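Local structure of phosphoglycerate dehydrogenase (Lactobacillus plantarum, 3EVT) at residues A231-T234 with T235-M238; G165-T168 with T169-A173. The protein probably catalyses the NAD-dependent oxidation of 3-phosphoglycerate to 3-phosphohydroxypyruvate, the first step of the phosphorylated route to serine. All coordinates share one frame; numbering follows the deposited sequence.

Interaction 1: residues A231-T234 with T235-M238; sequences AVDT and TALM
Asp233 turns its carboxylate back over the first turn of helix 234-242, a worked example of N-capping by a side chain. With CG anti to the backbone N (chi1 -177°), OD1 swings over the opening amides. It accepts a nearly straight bond from Ala236 N (OD1 to N 3.1 Å), the donor lying well above the carboxylate plane, and a weak, strongly bent one from Thr235 N. The methyl of Ala236 rests against the carboxylate, CB to Asp233 CG 3.7 Å. The backbone adds its own grip: Leu237 N reaches Asp233 O at 2.9 Å, and Met238 N reaches Thr234 O at 3.1 Å. One turn apart, Thr234 and Met238 run side by side in the same direction; the bend at Met238 chi3 (-75°) brings CE to 3.6 Å from Thr234 CG2. On another side of the turn, Val232 CG1 meets Leu237 CD2 at 4.1 Å, the two branches crossing at a slant. OD2 of Asp233 is bonded to Ser210 OG. An alanine here would probably leave the amide of Ala236 without its capping acceptor and Ser210 without this partner. Leu237 packs against strands 222-225 and 248-251 of the Rossmann-type sheet, while Ala236 faces Thr211 and Phe214 of helix 211-215.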
ATOM      1  N   ALA A 231      -7.574  16.563  19.987  1.00 48.96           N
ATOM      2  CA  ALA A 231      -6.313  15.928  20.341  1.00 48.93           C
ATOM      3  C   ALA A 231      -5.179  16.866  19.970  1.00 48.76           C
ATOM      4  O   ALA A 231      -4.109  16.797  20.530  1.00 48.68           O
ATOM      5  CB  ALA A 231      -6.153  14.580  19.611  1.00 47.26           C
ATOM      6  N   VAL A 232      -5.460  17.739  19.011  1.00 50.25           N
ATOM      7  CA  VAL A 232      -4.488  18.594  18.383  1.00 51.08           C
ATOM      8  C   VAL A 232      -4.787  20.070  18.639  1.00 52.59           C
ATOM      9  O   VAL A 232      -5.864  20.592  18.347  1.00 51.67           O
ATOM     10  CB  VAL A 232      -4.485  18.336  16.845  1.00 51.40           C
ATOM     11  CG1 VAL A 232      -3.661  19.376  16.080  1.00 49.95           C
ATOM     12  CG2 VAL A 232      -4.074  16.884  16.539  1.00 50.65           C
ATOM     13  N   ASP A 233      -3.788  20.738  19.192  1.00 55.05           N
ATOM     14  CA  ASP A 233      -3.815  22.157  19.442  1.00 56.12           C
ATOM     15  C   ASP A 233      -3.540  22.878  18.124  1.00 56.47           C
ATOM     16  O   ASP A 233      -2.408  22.866  17.586  1.00 56.51           O
ATOM     17  CB  ASP A 233      -2.757  22.447  20.500  1.00 57.02           C
ATOM     18  CG  ASP A 233      -2.715  23.907  20.913  1.00 60.36           C
ATOM     19  OD1 ASP A 233      -3.005  24.777  20.071  1.00 59.01           O
ATOM     20  OD2 ASP A 233      -2.321  24.174  22.084  1.00 67.88           O
ATOM     21  N   THR A 234      -4.578  23.513  17.603  1.00 56.58           N
ATOM     22  CA  THR A 234      -4.551  24.112  16.283  1.00 57.69           C
ATOM     23  C   THR A 234      -3.489  25.209  16.216  1.00 57.58           C
ATOM     24  O   THR A 234      -2.798  25.384  15.208  1.00 57.85           O
ATOM     25  CB  THR A 234      -5.931  24.744  15.963  1.00 57.97           C
ATOM     26  OG1 THR A 234      -6.885  23.720  15.641  1.00 60.13           O
ATOM     27  CG2 THR A 234      -5.809  25.639  14.786  1.00 60.34           C
ATOM     28  N   THR A 235      -3.353  25.947  17.308  1.00 57.45           N
ATOM     29  CA  THR A 235      -2.379  27.030  17.351  1.00 57.56           C
ATOM     30  C   THR A 235      -0.934  26.546  17.349  1.00 56.20           C
ATOM     31  O   THR A 235      -0.129  26.991  16.507  1.00 56.00           O
ATOM     32  CB  THR A 235      -2.646  27.959  18.556  1.00 58.11           C
ATOM     33  OG1 THR A 235      -3.887  28.636  18.306  1.00 60.44           O
ATOM     34  CG2 THR A 235      -1.521  28.982  18.703  1.00 57.79           C
ATOM     35  N   ALA A 236      -0.644  25.614  18.257  1.00 54.74           N
ATOM     36  CA  ALA A 236       0.667  24.968  18.311  1.00 54.27           C
ATOM     37  C   ALA A 236       1.032  24.361  16.948  1.00 54.52           C
ATOM     38  O   ALA A 236       2.173  24.523  16.463  1.00 54.75           O
ATOM     39  CB  ALA A 236       0.677  23.917  19.384  1.00 53.75           C
ATOM     40  N   LEU A 237       0.054  23.686  16.325  1.00 53.42           N
ATOM     41  CA  LEU A 237       0.246  23.048  15.026  1.00 52.79           C
ATOM     42  C   LEU A 237       0.726  24.082  13.985  1.00 52.95           C
ATOM     43  O   LEU A 237       1.764  23.890  13.310  1.00 52.54           O
ATOM     44  CB  LEU A 237      -1.033  22.305  14.574  1.00 52.18           C
ATOM     45  CG  LEU A 237      -1.002  21.745  13.115  1.00 52.76           C
ATOM     46  CD1 LEU A 237       0.078  20.668  12.882  1.00 51.69           C
ATOM     47  CD2 LEU A 237      -2.339  21.225  12.615  1.00 49.97           C
ATOM     48  N   MET A 238      -0.008  25.191  13.871  1.00 53.47           N
ATOM     49  CA  MET A 238       0.364  26.211  12.909  1.00 53.64           C
ATOM     50  C   MET A 238       1.741  26.804  13.195  1.00 53.99           C
ATOM     51  O   MET A 238       2.513  27.038  12.253  1.00 53.34           O
ATOM     52  CB  MET A 238      -0.727  27.278  12.767  1.00 54.01           C
ATOM     53  CG  MET A 238      -1.992  26.731  12.031  1.00 54.63           C
ATOM     54  SD  MET A 238      -3.184  28.024  11.648  1.00 52.48           S
ATOM     55  CE  MET A 238      -3.795  28.203  13.317  1.00 48.60           C
TER

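Interaction 2: residues G165-T168 with T169-A173; sequences GVNT and TGHPA
The turn that leaves strand 162-167 of the parallel, Rossmann-type sheet is closed by Asn167, whose carboxamide spans the chain to Gly170 and His171. Its CG sits between the backbone N and the carbonyl carbon (chi1 57°), a torsion that places the carboxamide alongside Gly170 and His171. ND2 gives an almost straight bond to His171 O (2.9 Å); the acceptor lies in the amide plane of Asn167, although the donor stands above the plane of the His171 carbonyl. On the other branch, OD1 takes a weak, bent bond from Gly170 N at 2.6 Å. The bonds made by ND2, this one and another to Thr145 OG1, are the firmer restraint on the amide's rotation; the one at OD1 adds little. Gly170 has a positive phi (69°), a conformation that glycine adopts readily.

In a Rossmann fold the end of the second strand commonly lies beside the adenosine part of the dinucleotide, and Asn167 is the last residue of the strand that follows the GxGxxG-like sequence Gly144, Gly146 and Gly149. Its side chain is near those glycines without touching them. A role near the cofactor would be consistent with this position.

His171 lays its imidazole flat over the same carboxamide. The two planes are 8° apart, and ND2 lies 3.1 Å above the ring plane, over its centre; CE1 comes to 3.3 Å from Asn167 CG. A hydrogen bond at its edge helps to fix the ring's rotation: Thr169 OG1 and His171 ND1 are 3.1 Å apart, in the ring plane. His171 O, besides receiving ND2, is also bonded to Thr179 OG1 on the neighbouring strand 178-181.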
ATOM      1  N   GLY A 165       3.942   1.763  17.544  1.00 47.40           N
ATOM      2  CA  GLY A 165       2.629   2.136  18.099  1.00 48.51           C
ATOM      3  C   GLY A 165       2.635   2.574  19.568  1.00 48.78           C
ATOM      4  O   GLY A 165       3.446   2.123  20.354  1.00 49.52           O
ATOM      5  N   VAL A 166       1.746   3.470  19.950  1.00 48.77           N
ATOM      6  CA  VAL A 166       1.757   3.941  21.319  1.00 49.28           C
ATOM      7  C   VAL A 166       0.471   3.476  21.973  1.00 50.38           C
ATOM      8  O   VAL A 166      -0.605   3.761  21.417  1.00 50.80           O
ATOM      9  CB  VAL A 166       1.840   5.503  21.402  1.00 48.85           C
ATOM     10  CG1 VAL A 166       1.986   5.985  22.874  1.00 46.95           C
ATOM     11  CG2 VAL A 166       2.959   6.046  20.516  1.00 48.71           C
ATOM     12  N   ASN A 167       0.573   2.764  23.114  1.00 51.05           N
ATOM     13  CA  ASN A 167      -0.616   2.349  23.915  1.00 52.87           C
ATOM     14  C   ASN A 167      -0.379   2.575  25.442  1.00 55.39           C
ATOM     15  O   ASN A 167       0.638   3.155  25.842  1.00 56.07           O
ATOM     16  CB  ASN A 167      -1.072   0.909  23.576  1.00 51.52           C
ATOM     17  CG  ASN A 167       0.035  -0.116  23.771  1.00 52.14           C
ATOM     18  OD1 ASN A 167       0.873   0.048  24.653  1.00 53.05           O
ATOM     19  ND2 ASN A 167       0.043  -1.185  22.963  1.00 52.35           N
ATOM     20  N   THR A 168      -1.297   2.156  26.304  1.00 57.50           N
ATOM     21  CA  THR A 168      -1.173   2.582  27.706  1.00 59.55           C
ATOM     22  C   THR A 168       0.074   2.045  28.335  1.00 59.84           C
ATOM     23  O   THR A 168       0.837   2.805  28.918  1.00 60.75           O
ATOM     24  CB  THR A 168      -2.373   2.184  28.588  1.00 59.68           C
ATOM     25  OG1 THR A 168      -2.715   0.824  28.320  1.00 61.78           O
ATOM     26  CG2 THR A 168      -3.562   3.068  28.290  1.00 61.49           C
ATOM     27  N   THR A 169       0.300   0.749  28.187  1.00 59.92           N
ATOM     28  CA  THR A 169       1.364   0.099  28.925  1.00 60.50           C
ATOM     29  C   THR A 169       2.493  -0.438  28.047  1.00 60.36           C
ATOM     30  O   THR A 169       3.351  -1.171  28.525  1.00 60.33           O
ATOM     31  CB  THR A 169       0.775  -1.026  29.826  1.00 61.04           C
ATOM     32  OG1 THR A 169       0.252  -2.097  29.016  1.00 61.20           O
ATOM     33  CG2 THR A 169      -0.359  -0.442  30.656  1.00 60.25           C
ATOM     34  N   GLY A 170       2.471  -0.091  26.761  1.00 59.80           N
ATOM     35  CA  GLY A 170       3.517  -0.500  25.838  1.00 58.45           C
ATOM     36  C   GLY A 170       3.464  -1.980  25.589  1.00 57.22           C
ATOM     37  O   GLY A 170       4.461  -2.596  25.265  1.00 56.73           O
ATOM     38  N   HIS A 171       2.295  -2.564  25.775  1.00 57.23           N
ATOM     39  CA  HIS A 171       2.120  -3.969  25.439  1.00 57.30           C
ATOM     40  C   HIS A 171       2.213  -4.195  23.913  1.00 56.90           C
ATOM     41  O   HIS A 171       2.141  -3.245  23.114  1.00 56.42           O
ATOM     42  CB  HIS A 171       0.776  -4.463  25.957  1.00 58.12           C
ATOM     43  CG  HIS A 171      -0.401  -3.663  25.471  1.00 61.42           C
ATOM     44  ND1 HIS A 171      -0.880  -2.556  26.143  1.00 62.13           N
ATOM     45  CD2 HIS A 171      -1.207  -3.819  24.386  1.00 62.93           C
ATOM     46  CE1 HIS A 171      -1.932  -2.069  25.505  1.00 63.08           C
ATOM     47  NE2 HIS A 171      -2.151  -2.818  24.438  1.00 64.37           N
ATOM     48  N   PRO A 172       2.362  -5.454  23.507  1.00 56.00           N
ATOM     49  CA  PRO A 172       2.463  -5.794  22.090  1.00 55.04           C
ATOM     50  C   PRO A 172       1.138  -5.600  21.320  1.00 54.19           C
ATOM     51  O   PRO A 172       0.054  -5.625  21.906  1.00 53.00           O
ATOM     52  CB  PRO A 172       2.866  -7.276  22.111  1.00 55.24           C
ATOM     53  CG  PRO A 172       3.309  -7.569  23.545  1.00 55.75           C
ATOM     54  CD  PRO A 172       2.487  -6.630  24.380  1.00 56.30           C
ATOM     55  N   ALA A 173       1.237  -5.395  20.007  1.00 53.24           N
ATOM     56  CA  ALA A 173       0.042  -5.366  19.162  1.00 52.28           C
ATOM     57  C   ALA A 173       0.356  -5.903  17.773  1.00 52.04           C
ATOM     58  O   ALA A 173       1.443  -5.695  17.247  1.00 50.87           O
ATOM     59  CB  ALA A 173      -0.530  -3.980  19.088  1.00 50.93           C
TER

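Both contacts lie within the family's NAD-binding range and adjoin the same parallel sheet, interaction 2 at the end of one of its strands and interaction 1 at a helix packed beside it. They illustrate how a single acidic or amide side chain can engage the backbone amides of the residues that follow it. In interaction 2 the amide both donates and accepts across a turn between two strands; in interaction 1 the carboxylate only accepts. Their centres are 24 Å apart and their nearest atoms about 12 Å, with no touch between them. Interaction 2 lies near the GxGxxG-like glycines, hence probably near the cofactor site, whereas interaction 1 is structural, at the start of a helix.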